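Local coordinates for SusD-like carbohydrate binding protein (Bacteroides vulgatus, PDB 3LEW), which probably binds carbohydrate at the bacterial outer membrane, as a member of the SusD family of nutrient-binding proteins, at residues Y32-F37 and G339-M344; G46-A51 and G80-L85; L85-A90 and V147-Y152; Y136-D141 and P488-Y493; Q176-L181 and L214-W219. One frame throughout, in Å; residues are numbered along the deposited sequence.

In the fold
Contacts 1, 2 and 3 touch one another in turn, contacts 1 and 2 nearest the centre of the chain and about 12 Å apart between centres. Contact 3 shares Leu85 and helix 81-103 with contact 2. Contact 4, where residues 488-493, close to the C-terminus, return to the loop 136-141, lies about 28 Å from contact 1, centre to centre. Contact 5 has its centre about 19 Å from that of contact 4 and touches it through Ile140 and Arg217; along the chain it is nested inside contacts 1 and 4, whose segments alternate. Contacts 1 and 4 join residues more than 300 apart, while contacts 2, 3 and 5 pack the N-terminal helical part, consistent with the TPR-related SusD fold.

Contact 1: Y32-F37 and G339-M344; sequences YLMETF and GDIVLM
Met34, a selenomethionine near the end of helix 19-35, reaches across to Ile341 and Leu343 of strand 341-345. Its chain bends at chi2 (-63°) and chi3 (-48°), which puts the selenium and the terminal methyl against different strand residues. Met34 CE lies 4.0 Å from CG2 of Ile341 and just as near its CB, hence against the branch point and not merely the end of the isoleucine. The two side chains run past one another in opposite directions, an alongside approach and not an end-on one. Met34 SE lies 4.2 Å from CD1 of Leu343. Ile341 and Leu343, two apart on the strand, present the same side to the helix, and Val342 between them turns the other way. All three residues are apolar and buried, and no hydrogen bond joins the two segments.

The helix end is fixed separately. Thr36 OG1 donates to Tyr32 O at 2.6 Å, in the carbonyl plane on a lone pair, and this hydroxyl also sits above one face of the Tyr32 ring, toward its rim. The next residue back, Glu35, is buried and accepts hydrogen bonds from His258 and Gln260.

Strand 341-345 pairs antiparallel with strand 254-258, whose Trp256 faces a classic bulge at Leu343 and Met344. Met34 also touches His258 of that neighbouring strand, while Leu33 packs on helix 111-135 and Tyr32 on helix 81-103.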
# COMPACT_ATOMS: atom_id res chain seq x y z
N TYR A 32 -17.17 -0.69 2.90
CA TYR A 32 -16.74 -1.52 4.03
C TYR A 32 -15.23 -1.69 4.06
O TYR A 32 -14.62 -1.61 5.14
CB TYR A 32 -17.42 -2.91 3.96
CG TYR A 32 -17.24 -3.75 5.18
CD1 TYR A 32 -17.97 -3.50 6.33
CD2 TYR A 32 -16.37 -4.81 5.19
CE1 TYR A 32 -17.79 -4.27 7.48
CE2 TYR A 32 -16.19 -5.58 6.34
CZ TYR A 32 -16.90 -5.29 7.47
OH TYR A 32 -16.72 -6.09 8.60
N LEU A 33 -14.61 -1.92 2.88
CA LEU A 33 -13.17 -2.11 2.77
C LEU A 33 -12.43 -0.88 3.28
O LEU A 33 -11.45 -1.02 3.98
CB LEU A 33 -12.79 -2.35 1.33
CG LEU A 33 -11.36 -2.53 1.00
CD1 LEU A 33 -10.78 -3.73 1.76
CD2 LEU A 33 -11.14 -2.71 -0.55
N MSE A 34 -12.93 0.28 2.88
CA MSE A 34 -12.23 1.56 3.15
C MSE A 34 -12.51 2.21 4.47
O MSE A 34 -11.59 2.90 5.06
CB MSE A 34 -12.47 2.53 2.00
CG MSE A 34 -11.95 2.08 0.66
SE MSE A 34 -9.97 1.89 0.65
CE MSE A 34 -9.34 3.46 1.41
N GLU A 35 -13.70 2.00 5.00
CA GLU A 35 -14.21 2.78 6.13
C GLU A 35 -14.27 2.06 7.47
O GLU A 35 -14.51 2.71 8.50
CB GLU A 35 -15.61 3.29 5.82
CG GLU A 35 -15.68 4.36 4.77
CD GLU A 35 -15.18 5.73 5.28
OE1 GLU A 35 -15.83 6.33 6.17
OE2 GLU A 35 -14.13 6.19 4.81
N THR A 36 -14.09 0.73 7.49
CA THR A 36 -14.39 -0.00 8.72
C THR A 36 -13.23 0.08 9.72
O THR A 36 -12.14 -0.36 9.44
CB THR A 36 -14.69 -1.49 8.37
OG1 THR A 36 -15.80 -1.49 7.45
CG2 THR A 36 -15.03 -2.29 9.63
N PHE A 37 -13.53 0.58 10.92
CA PHE A 37 -12.56 0.57 12.00
C PHE A 37 -12.43 -0.80 12.65
O PHE A 37 -13.44 -1.50 12.85
CB PHE A 37 -12.98 1.53 13.11
CG PHE A 37 -12.75 3.01 12.82
CD1 PHE A 37 -11.47 3.56 12.81
CD2 PHE A 37 -13.84 3.86 12.61
CE1 PHE A 37 -11.29 4.94 12.60
CE2 PHE A 37 -13.61 5.23 12.42
CZ PHE A 37 -12.33 5.74 12.41
N GLY A 339 -9.29 13.88 4.90
CA GLY A 339 -8.19 13.74 3.93
C GLY A 339 -8.40 12.49 3.14
O GLY A 339 -8.70 11.44 3.70
N ASP A 340 -8.22 12.57 1.81
CA ASP A 340 -8.50 11.44 0.93
C ASP A 340 -7.33 10.44 0.96
O ASP A 340 -6.19 10.81 1.23
CB ASP A 340 -8.77 11.87 -0.52
CG ASP A 340 -10.02 12.77 -0.68
OD1 ASP A 340 -10.77 13.01 0.32
OD2 ASP A 340 -10.25 13.25 -1.83
N ILE A 341 -7.63 9.21 0.61
CA ILE A 341 -6.67 8.11 0.71
C ILE A 341 -6.23 7.67 -0.70
O ILE A 341 -7.02 7.12 -1.45
CB ILE A 341 -7.26 6.89 1.40
CG1 ILE A 341 -7.92 7.25 2.75
CG2 ILE A 341 -6.15 5.82 1.62
CD1 ILE A 341 -7.02 7.99 3.75
N VAL A 342 -4.97 7.90 -1.01
CA VAL A 342 -4.41 7.47 -2.32
C VAL A 342 -4.18 5.94 -2.34
O VAL A 342 -3.67 5.38 -1.38
CB VAL A 342 -3.11 8.25 -2.65
CG1 VAL A 342 -1.99 7.95 -1.67
CG2 VAL A 342 -2.62 7.90 -4.09
N LEU A 343 -4.54 5.28 -3.45
CA LEU A 343 -4.33 3.86 -3.59
C LEU A 343 -3.38 3.54 -4.77
O LEU A 343 -2.64 2.57 -4.72
CB LEU A 343 -5.68 3.15 -3.80
CG LEU A 343 -6.66 3.22 -2.59
CD1 LEU A 343 -8.06 2.69 -3.02
CD2 LEU A 343 -6.07 2.46 -1.41
N MSE A 344 -3.37 4.38 -5.79
CA MSE A 344 -2.52 4.12 -6.98
C MSE A 344 -2.30 5.40 -7.74
O MSE A 344 -3.27 6.10 -8.05
CB MSE A 344 -3.15 3.08 -7.90
CG MSE A 344 -2.24 2.68 -8.98
SE MSE A 344 -2.93 1.02 -9.86
CE MSE A 344 -4.56 1.57 -10.34

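Contact 2: G46-A51 and G80-L85; sequences GAMLRA and GGTNTL
Two helices of the N-terminal helical region, 46-54 and 81-103, meet here where Thr82, in the first turn of the second, points its methyl at Ala47, Met48 and Ala51 of the first. The short segments run closer to antiparallel than parallel, with a signed crossing angle of -132° and axes 9.7 Å apart at their closest. The backbones draw nearest at Met48 and Thr82, whose CA atoms are 6.6 Å apart.

Thr82 CG2 is the atom that does the touching. It lies anti to the backbone N, leaving OG1 beside that N. Thr82 CG2 is 4.1 Å from CB of Ala51 and 3.9 Å from O of Ala47, a carbonyl already engaged by the helical bond from Ala51 N. One turn apart, the two alanines offer a low surface on which it can settle, and Met48 CG adds a flank at 4.3 Å from Thr82 CG2.

The hydroxyl of Thr82 is bonded to Asn42 and His70, both outside the two helices. Thr82 is thus used at both ends of its branch: the methyl packs on the helix, while the buried OG1 is satisfied outside the contact. No hydrogen bond joins the two segments, which meet by van der Waals packing.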
# COMPACT_ATOMS: atom_id res chain seq x y z
N GLY A 46 -6.63 1.17 4.68
CA GLY A 46 -5.45 1.98 4.90
C GLY A 46 -4.62 1.63 6.11
O GLY A 46 -3.41 1.90 6.12
N ALA A 47 -5.22 1.08 7.16
CA ALA A 47 -4.46 0.53 8.26
C ALA A 47 -3.38 -0.46 7.84
O ALA A 47 -2.28 -0.47 8.42
CB ALA A 47 -5.38 -0.07 9.38
N MSE A 48 -3.69 -1.35 6.88
CA MSE A 48 -2.65 -2.25 6.40
C MSE A 48 -1.54 -1.50 5.63
O MSE A 48 -0.36 -1.81 5.80
CB MSE A 48 -3.27 -3.36 5.55
CG MSE A 48 -4.00 -4.42 6.43
SE MSE A 48 -5.87 -4.02 6.62
CE MSE A 48 -6.43 -4.48 5.03
N LEU A 49 -1.90 -0.47 4.86
CA LEU A 49 -0.90 0.34 4.15
C LEU A 49 0.03 1.01 5.17
O LEU A 49 1.26 1.06 5.00
CB LEU A 49 -1.58 1.39 3.30
CG LEU A 49 -2.51 0.82 2.21
CD1 LEU A 49 -3.05 2.00 1.38
CD2 LEU A 49 -1.81 -0.16 1.27
N ARG A 50 -0.56 1.49 6.28
CA ARG A 50 0.25 2.12 7.31
C ARG A 50 1.16 1.10 8.01
O ARG A 50 2.36 1.37 8.21
CB ARG A 50 -0.65 2.88 8.34
CG ARG A 50 -0.88 4.37 8.07
CD ARG A 50 -1.75 4.68 6.84
NE ARG A 50 -0.98 4.65 5.59
CZ ARG A 50 -1.50 4.81 4.38
NH1 ARG A 50 -2.83 4.95 4.19
NH2 ARG A 50 -0.70 4.83 3.32
N ALA A 51 0.63 -0.06 8.36
CA ALA A 51 1.43 -1.14 8.91
C ALA A 51 2.61 -1.45 8.01
O ALA A 51 3.74 -1.61 8.49
CB ALA A 51 0.57 -2.43 9.15
N GLY A 80 -2.34 -9.05 16.24
CA GLY A 80 -3.13 -7.94 16.78
C GLY A 80 -4.28 -7.49 15.88
O GLY A 80 -4.66 -8.18 14.90
N GLY A 81 -4.84 -6.32 16.19
CA GLY A 81 -6.06 -5.87 15.52
C GLY A 81 -5.91 -5.60 14.01
O GLY A 81 -6.89 -5.74 13.27
N THR A 82 -4.71 -5.16 13.58
CA THR A 82 -4.42 -4.89 12.17
C THR A 82 -4.49 -6.21 11.38
O THR A 82 -5.17 -6.31 10.34
CB THR A 82 -3.10 -4.19 11.93
OG1 THR A 82 -2.94 -3.13 12.89
CG2 THR A 82 -3.06 -3.61 10.52
N ASN A 83 -3.85 -7.24 11.96
CA ASN A 83 -3.89 -8.57 11.36
C ASN A 83 -5.29 -9.11 11.27
O ASN A 83 -5.68 -9.67 10.24
CB ASN A 83 -2.95 -9.48 12.12
CG ASN A 83 -2.65 -10.75 11.38
OD1 ASN A 83 -1.90 -10.77 10.38
ND2 ASN A 83 -3.26 -11.83 11.83
N THR A 84 -6.07 -8.97 12.33
CA THR A 84 -7.46 -9.37 12.31
C THR A 84 -8.29 -8.64 11.27
O THR A 84 -9.02 -9.27 10.51
CB THR A 84 -8.07 -9.21 13.75
OG1 THR A 84 -7.40 -10.14 14.62
CG2 THR A 84 -9.58 -9.47 13.80
N LEU A 85 -8.17 -7.32 11.22
CA LEU A 85 -8.95 -6.56 10.28
C LEU A 85 -8.63 -6.93 8.83
O LEU A 85 -9.53 -6.98 7.98
CB LEU A 85 -8.68 -5.07 10.46
CG LEU A 85 -9.54 -4.16 9.57
CD1 LEU A 85 -11.08 -4.35 9.82
CD2 LEU A 85 -9.13 -2.68 9.77

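Contact 3: L85-A90 and V147-Y152; sequences LSWLLA and VCAPIY
The six-membered ring of Trp87 meets Ala149 and Pro150 with its far corner. Trp87 CH2 stands 3.7 Å from CD of Pro150 and 4.0 Å from CB of Ala149. The two carbons flanking that corner divide the partners: Trp87 CZ2 approaches Pro150 CD at 4.0 Å, whereas Trp87 CZ3 approaches Ala149 CB at 4.2 Å. Indole and proline cross at about a right angle. With CG anti to the backbone N (chi1 -162°), the side chain is carried off helix 81-103 far enough to bridge backbones whose nearest CA atoms, in Trp87 and Ala149, are 9.7 Å apart.

In the next shell, Trp87 NE1 is hydrogen-bonded to Glu476 OE1, which probably restrains the rotation of the indole, and the ring meets that of Tyr91 at about 50° between planes. The hydroxyl of Tyr91 in turn bonds Pro150 O, linking the helix to the far segment by a second route. Cys148 and Ala149 form a classic bulge opposite Ser168, in the short antiparallel pairing of strands 147-149 and 168-169. A leucine in place of Trp87 would probably leave Ala149 and Pro150 without the ring that bridges to them and Glu476 without its N-H partner.

Across the two segments the contact is wholly apolar, small aliphatic groups against the carbons of the six-membered ring, while the one polar atom of the indole is satisfied by a third part of the chain.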
# COMPACT_ATOMS: atom_id res chain seq x y z
N LEU A 85 -8.17 -7.32 11.22
CA LEU A 85 -8.95 -6.56 10.28
C LEU A 85 -8.63 -6.93 8.83
O LEU A 85 -9.53 -6.98 7.98
CB LEU A 85 -8.68 -5.07 10.46
CG LEU A 85 -9.54 -4.16 9.57
CD1 LEU A 85 -11.08 -4.35 9.82
CD2 LEU A 85 -9.13 -2.68 9.77
N SER A 86 -7.36 -7.24 8.57
CA SER A 86 -6.95 -7.62 7.22
C SER A 86 -7.76 -8.81 6.71
O SER A 86 -8.34 -8.80 5.60
CB SER A 86 -5.45 -7.94 7.21
OG SER A 86 -5.02 -8.37 5.94
N TRP A 87 -7.80 -9.83 7.55
CA TRP A 87 -8.52 -11.07 7.20
C TRP A 87 -10.02 -10.82 6.98
O TRP A 87 -10.63 -11.31 6.02
CB TRP A 87 -8.33 -12.10 8.31
CG TRP A 87 -8.65 -13.53 7.87
CD1 TRP A 87 -9.73 -14.24 8.22
CD2 TRP A 87 -7.85 -14.38 7.04
NE1 TRP A 87 -9.69 -15.51 7.65
CE2 TRP A 87 -8.54 -15.61 6.91
CE3 TRP A 87 -6.64 -14.22 6.37
CZ2 TRP A 87 -8.03 -16.69 6.17
CZ3 TRP A 87 -6.12 -15.29 5.64
CH2 TRP A 87 -6.85 -16.50 5.51
N LEU A 88 -10.63 -10.09 7.92
CA LEU A 88 -12.05 -9.82 7.86
C LEU A 88 -12.43 -8.99 6.63
O LEU A 88 -13.40 -9.31 5.95
CB LEU A 88 -12.50 -9.14 9.16
CG LEU A 88 -13.85 -8.43 9.27
CD1 LEU A 88 -14.00 -7.90 10.68
CD2 LEU A 88 -13.96 -7.27 8.34
N LEU A 89 -11.68 -7.93 6.38
CA LEU A 89 -12.00 -7.06 5.25
C LEU A 89 -11.82 -7.83 3.95
O LEU A 89 -12.71 -7.76 3.08
CB LEU A 89 -11.17 -5.78 5.21
CG LEU A 89 -11.35 -4.78 6.34
CD1 LEU A 89 -10.39 -3.58 6.14
CD2 LEU A 89 -12.86 -4.35 6.53
N ALA A 90 -10.70 -8.55 3.80
CA ALA A 90 -10.44 -9.28 2.57
C ALA A 90 -11.60 -10.24 2.25
O ALA A 90 -12.16 -10.24 1.16
CB ALA A 90 -9.09 -10.05 2.64
N VAL A 147 2.08 -22.25 1.60
CA VAL A 147 0.72 -21.92 1.94
C VAL A 147 0.48 -20.42 1.88
O VAL A 147 1.36 -19.62 2.24
CB VAL A 147 0.38 -22.45 3.35
CG1 VAL A 147 1.17 -21.67 4.42
CG2 VAL A 147 -1.12 -22.40 3.57
N CYS A 148 -0.71 -20.02 1.45
CA CYS A 148 -1.10 -18.61 1.44
C CYS A 148 -2.47 -18.43 2.12
O CYS A 148 -2.53 -18.08 3.29
CB CYS A 148 -1.07 -18.06 0.03
SG CYS A 148 -1.46 -16.30 -0.07
N ALA A 149 -3.56 -18.72 1.41
CA ALA A 149 -4.91 -18.41 1.91
C ALA A 149 -5.94 -19.17 1.06
O ALA A 149 -5.65 -19.52 -0.07
CB ALA A 149 -5.16 -16.87 1.87
N PRO A 150 -7.12 -19.41 1.61
CA PRO A 150 -8.19 -20.08 0.84
C PRO A 150 -8.74 -19.18 -0.25
O PRO A 150 -8.79 -17.95 -0.07
CB PRO A 150 -9.26 -20.39 1.89
CG PRO A 150 -8.77 -19.85 3.19
CD PRO A 150 -7.48 -19.18 3.03
N ILE A 151 -9.14 -19.79 -1.36
CA ILE A 151 -9.73 -19.08 -2.48
C ILE A 151 -11.18 -19.44 -2.59
O ILE A 151 -11.51 -20.61 -2.71
CB ILE A 151 -9.02 -19.44 -3.81
CG1 ILE A 151 -7.57 -18.98 -3.75
CG2 ILE A 151 -9.74 -18.81 -5.01
CD1 ILE A 151 -6.72 -19.35 -4.96
N TYR A 152 -12.05 -18.43 -2.53
CA TYR A 152 -13.47 -18.62 -2.79
C TYR A 152 -13.89 -17.81 -3.99
O TYR A 152 -13.54 -16.60 -4.11
CB TYR A 152 -14.33 -18.15 -1.59
CG TYR A 152 -13.95 -18.82 -0.32
CD1 TYR A 152 -14.34 -20.11 -0.07
CD2 TYR A 152 -13.13 -18.18 0.62
CE1 TYR A 152 -13.96 -20.76 1.11
CE2 TYR A 152 -12.77 -18.81 1.78
CZ TYR A 152 -13.16 -20.10 2.02
OH TYR A 152 -12.77 -20.75 3.18

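Contact 4: Y136-D141 and P488-Y493; sequences YSFAID and PKLSIY
Apolar contact carries this meeting of two loops, and Phe138 makes all of it from residues 136-141 through one part of its ring. Phe138 CE2 lies 3.8 Å from CD1 of Ile492, which comes in at the ring edge near its plane and from the opposing direction, with Phe138 CZ 4.0 Å from the same methyl. Leu490 approaches obliquely, its CD1 3.9 Å from Phe138 CE2. In Ile492, CG1 stands between the backbone N and the carbonyl carbon (chi1 64°), and CD1 extends from it to the ring edge; CG1 also rests over the centre of the Tyr493 ring. A glycine in place of Phe138 would probably leave the methyls of Leu490 and Ile492 without their aromatic partner and the C-terminal turn less firmly held.

One hydrogen bond lies within the 488-493 loop and another anchors 136-141 from outside. Leu490 to Tyr493 form a type I turn, closed by Tyr493 N to Leu490 O at 3.3 Å, and Ser137 OG bonds Val147 O.

Charge enters through neighbours: Arg471 makes a cation-pi contact with Tyr493, and Lys489 a salt bridge with Glu477 of helix 474-479. The contact thus lays the C-terminal tail against the loop joining helix 111-135 to strand 147-149.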
# COMPACT_ATOMS: atom_id res chain seq x y z
N TYR A 136 0.79 -12.52 2.88
CA TYR A 136 0.62 -13.73 3.71
C TYR A 136 1.58 -14.89 3.40
O TYR A 136 1.48 -15.99 4.00
CB TYR A 136 -0.84 -14.24 3.60
CG TYR A 136 -1.85 -13.40 4.35
CD1 TYR A 136 -2.21 -12.10 3.91
CD2 TYR A 136 -2.37 -13.83 5.54
CE1 TYR A 136 -3.13 -11.29 4.61
CE2 TYR A 136 -3.27 -13.04 6.25
CZ TYR A 136 -3.63 -11.76 5.78
OH TYR A 136 -4.51 -11.05 6.49
N SER A 137 2.51 -14.65 2.49
CA SER A 137 3.52 -15.63 2.12
C SER A 137 4.79 -14.88 1.74
O SER A 137 4.76 -13.71 1.32
CB SER A 137 3.09 -16.43 0.91
OG SER A 137 1.81 -17.05 1.01
N PHE A 138 5.92 -15.56 1.85
CA PHE A 138 7.16 -15.06 1.27
C PHE A 138 7.07 -15.06 -0.27
O PHE A 138 6.08 -15.57 -0.87
CB PHE A 138 8.39 -15.87 1.74
CG PHE A 138 8.59 -15.82 3.23
CD1 PHE A 138 8.79 -14.59 3.86
CD2 PHE A 138 8.57 -16.97 3.99
CE1 PHE A 138 9.00 -14.52 5.22
CE2 PHE A 138 8.75 -16.92 5.37
CZ PHE A 138 9.00 -15.68 5.98
N ALA A 139 8.04 -14.42 -0.89
CA ALA A 139 8.06 -14.21 -2.36
C ALA A 139 7.74 -15.50 -3.12
O ALA A 139 8.11 -16.62 -2.71
CB ALA A 139 9.40 -13.67 -2.81
N ILE A 140 7.09 -15.33 -4.27
CA ILE A 140 6.72 -16.45 -5.11
C ILE A 140 7.94 -17.27 -5.57
O ILE A 140 7.82 -18.47 -5.83
CB ILE A 140 5.84 -15.92 -6.28
CG1 ILE A 140 5.12 -17.05 -6.97
CG2 ILE A 140 6.68 -15.13 -7.29
CD1 ILE A 140 4.12 -16.61 -8.06
N ASP A 141 9.12 -16.64 -5.68
CA ASP A 141 10.32 -17.37 -6.07
C ASP A 141 11.13 -17.88 -4.88
O ASP A 141 12.09 -18.60 -5.07
CB ASP A 141 11.22 -16.57 -7.04
CG ASP A 141 11.78 -15.29 -6.43
OD1 ASP A 141 11.09 -14.65 -5.62
OD2 ASP A 141 12.92 -14.93 -6.81
N PRO A 488 1.21 -27.12 4.03
CA PRO A 488 1.34 -27.02 5.47
C PRO A 488 1.69 -25.63 6.01
O PRO A 488 2.31 -24.82 5.33
CB PRO A 488 2.50 -27.97 5.78
CG PRO A 488 3.35 -27.91 4.53
CD PRO A 488 2.29 -27.92 3.43
N LYS A 489 1.28 -25.39 7.25
CA LYS A 489 1.63 -24.19 7.95
C LYS A 489 3.16 -24.12 8.00
O LYS A 489 3.84 -25.14 8.18
CB LYS A 489 1.05 -24.26 9.39
CG LYS A 489 1.32 -23.05 10.25
CD LYS A 489 0.54 -23.16 11.57
CE LYS A 489 0.67 -21.95 12.43
NZ LYS A 489 -0.21 -22.05 13.61
N LEU A 490 3.70 -22.93 7.85
CA LEU A 490 5.17 -22.77 7.84
C LEU A 490 5.76 -23.23 9.16
O LEU A 490 5.23 -22.90 10.26
CB LEU A 490 5.56 -21.32 7.55
CG LEU A 490 5.19 -20.71 6.22
CD1 LEU A 490 5.82 -19.30 6.13
CD2 LEU A 490 5.63 -21.60 5.01
N SER A 491 6.85 -24.00 9.09
CA SER A 491 7.51 -24.57 10.26
C SER A 491 8.26 -23.55 11.08
O SER A 491 8.80 -23.90 12.12
CB SER A 491 8.52 -25.66 9.84
OG SER A 491 7.84 -26.67 9.10
N ILE A 492 8.35 -22.32 10.59
CA ILE A 492 8.98 -21.24 11.34
C ILE A 492 8.12 -20.82 12.55
O ILE A 492 8.63 -20.21 13.49
CB ILE A 492 9.28 -20.02 10.46
CG1 ILE A 492 7.96 -19.41 9.92
CG2 ILE A 492 10.28 -20.41 9.35
CD1 ILE A 492 8.11 -18.23 8.91
N TYR A 493 6.81 -21.12 12.51
CA TYR A 493 5.91 -20.76 13.61
C TYR A 493 5.94 -21.83 14.68
O TYR A 493 5.77 -23.03 14.38
CB TYR A 493 4.49 -20.53 13.08
CG TYR A 493 4.37 -19.36 12.13
CD1 TYR A 493 4.66 -18.08 12.56
CD2 TYR A 493 3.95 -19.53 10.81
CE1 TYR A 493 4.56 -17.00 11.71
CE2 TYR A 493 3.83 -18.46 9.95
CZ TYR A 493 4.15 -17.20 10.39
OH TYR A 493 4.03 -16.15 9.53

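Contact 5: Q176-L181 and L214-W219; sequences QSINDL and LYARQW
Ile178 and Ala216 form the tight part of this contact: CD1 of the isoleucine is 3.6 Å from CB of the alanine, both residues being buried. CG1 of Ile178 is anti to the carbonyl carbon (chi1 -67°), and chi2 near 164° stretches the chain to its full length, sending the terminal methyl outward from helix 170-187. Ala216 has no side chain beyond CB, leaving the isoleucine to span the gap; the CA atoms of Ile178 and Ala216 are 8.7 Å apart.

The other side is looser. Exposed Gln218 brings CG no nearer than 4.3 Å to the same Ile178 CD1, and since Gln218 has two conformers this touch is doubtful. The small buried surface, 79 Å² summed over both segments, matches so slight a grip.

Local structure sets the position of Ala216. Helix 202-215 ends in a Schellman motif, with Arg217 at positive phi (66°), and the chain turns at once through N-cap Gln218 into helix 219-232. Arg217 keeps one face of its guanidinium over Trp219 CZ2.

Helix 170-187 also leans on helix 202-215 further back, through Ile178 on Ala212 and Leu181 on Leu209. Ser177 meets helix 111-135, where Arg125 pairs with Asp180, and Tyr215 packs between that helix and helix 408-414.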
# COMPACT_ATOMS: atom_id res chain seq x y z
N GLN A 176 -4.85 -16.53 -9.34
CA GLN A 176 -6.26 -16.17 -9.17
C GLN A 176 -6.43 -14.66 -9.32
O GLN A 176 -7.30 -14.22 -10.05
CB GLN A 176 -6.78 -16.62 -7.78
CG GLN A 176 -8.27 -16.33 -7.52
CD GLN A 176 -9.16 -17.11 -8.44
OE1 GLN A 176 -8.99 -18.34 -8.57
NE2 GLN A 176 -10.10 -16.44 -9.11
N SER A 177 -5.56 -13.89 -8.70
CA SER A 177 -5.61 -12.43 -8.82
C SER A 177 -5.49 -11.98 -10.27
O SER A 177 -6.34 -11.24 -10.82
CB SER A 177 -4.50 -11.81 -7.99
OG SER A 177 -4.46 -10.40 -8.11
N ILE A 178 -4.43 -12.47 -10.93
CA ILE A 178 -4.15 -12.11 -12.31
C ILE A 178 -5.29 -12.56 -13.22
O ILE A 178 -5.75 -11.76 -14.06
CB ILE A 178 -2.81 -12.62 -12.75
CG1 ILE A 178 -1.68 -11.90 -11.99
CG2 ILE A 178 -2.59 -12.45 -14.26
CD1 ILE A 178 -0.32 -12.61 -12.09
N ASN A 179 -5.81 -13.78 -13.03
CA ASN A 179 -6.91 -14.23 -13.86
C ASN A 179 -8.18 -13.39 -13.72
O ASN A 179 -8.82 -13.06 -14.74
CB ASN A 179 -7.23 -15.68 -13.61
CG ASN A 179 -8.03 -16.28 -14.73
OD1 ASN A 179 -7.53 -16.48 -15.86
ND2 ASN A 179 -9.27 -16.61 -14.43
N ASP A 180 -8.54 -13.05 -12.49
CA ASP A 180 -9.69 -12.18 -12.22
C ASP A 180 -9.52 -10.84 -12.92
O ASP A 180 -10.45 -10.33 -13.53
CB ASP A 180 -9.86 -11.93 -10.71
CG ASP A 180 -10.43 -13.11 -9.94
OD1 ASP A 180 -10.85 -14.12 -10.59
OD2 ASP A 180 -10.45 -13.01 -8.66
N LEU A 181 -8.33 -10.25 -12.81
CA LEU A 181 -8.06 -8.94 -13.39
C LEU A 181 -8.00 -8.98 -14.95
O LEU A 181 -8.50 -8.06 -15.63
CB LEU A 181 -6.75 -8.40 -12.80
CG LEU A 181 -6.88 -7.92 -11.34
CD1 LEU A 181 -5.51 -7.93 -10.63
CD2 LEU A 181 -7.51 -6.54 -11.23
N LEU A 214 3.79 -7.75 -11.77
CA LEU A 214 5.12 -7.51 -11.22
C LEU A 214 5.40 -8.37 -9.98
O LEU A 214 6.46 -9.01 -9.87
CB LEU A 214 5.32 -6.02 -10.89
CG LEU A 214 6.76 -5.67 -10.46
CD1 LEU A 214 7.63 -5.54 -11.73
CD2 LEU A 214 6.79 -4.35 -9.63
N TYR A 215 4.47 -8.35 -9.01
CA TYR A 215 4.67 -9.08 -7.78
C TYR A 215 4.74 -10.59 -7.98
O TYR A 215 5.50 -11.26 -7.28
CB TYR A 215 3.55 -8.74 -6.80
CG TYR A 215 3.49 -7.31 -6.29
CD1 TYR A 215 4.37 -6.32 -6.73
CD2 TYR A 215 2.54 -6.96 -5.35
CE1 TYR A 215 4.29 -5.03 -6.23
CE2 TYR A 215 2.48 -5.67 -4.86
CZ TYR A 215 3.34 -4.72 -5.30
OH TYR A 215 3.22 -3.42 -4.83
N ALA A 216 4.01 -11.09 -8.97
CA ALA A 216 4.02 -12.49 -9.38
C ALA A 216 5.21 -12.90 -10.27
O ALA A 216 5.31 -14.07 -10.66
CB ALA A 216 2.67 -12.84 -10.11
N ARG A 217 6.08 -11.94 -10.60
CA ARG A 217 7.26 -12.16 -11.46
C ARG A 217 6.92 -12.54 -12.90
O ARG A 217 7.69 -13.26 -13.57
CB ARG A 217 8.23 -13.17 -10.78
CG ARG A 217 8.49 -12.79 -9.34
CD ARG A 217 9.57 -13.68 -8.65
NE ARG A 217 10.93 -13.42 -9.14
CZ ARG A 217 11.71 -12.43 -8.72
NH1 ARG A 217 11.29 -11.59 -7.81
NH2 ARG A 217 12.93 -12.28 -9.24
N GLN A 218 5.75 -12.06 -13.36
CA GLN A 218 5.29 -12.19 -14.74
C GLN A 218 5.71 -10.93 -15.50
O GLN A 218 4.90 -10.02 -15.75
CB GLN A 218 3.76 -12.34 -14.76
CG GLN A 218 3.31 -13.68 -14.18
CD GLN A 218 3.69 -14.84 -15.06
OE1 GLN A 218 3.85 -14.69 -16.25
NE2 GLN A 218 3.86 -16.00 -14.47
N TRP A 219 7.02 -10.83 -15.77
CA TRP A 219 7.61 -9.58 -16.23
C TRP A 219 7.02 -9.13 -17.57
O TRP A 219 6.74 -7.95 -17.74
CB TRP A 219 9.14 -9.71 -16.35
CG TRP A 219 9.81 -10.36 -15.18
CD1 TRP A 219 10.62 -11.46 -15.20
CD2 TRP A 219 9.76 -9.93 -13.81
NE1 TRP A 219 11.05 -11.77 -13.94
CE2 TRP A 219 10.54 -10.84 -13.07
CE3 TRP A 219 9.10 -8.90 -13.15
CZ2 TRP A 219 10.70 -10.72 -11.69
CZ3 TRP A 219 9.27 -8.78 -11.78
CH2 TRP A 219 10.06 -9.71 -11.07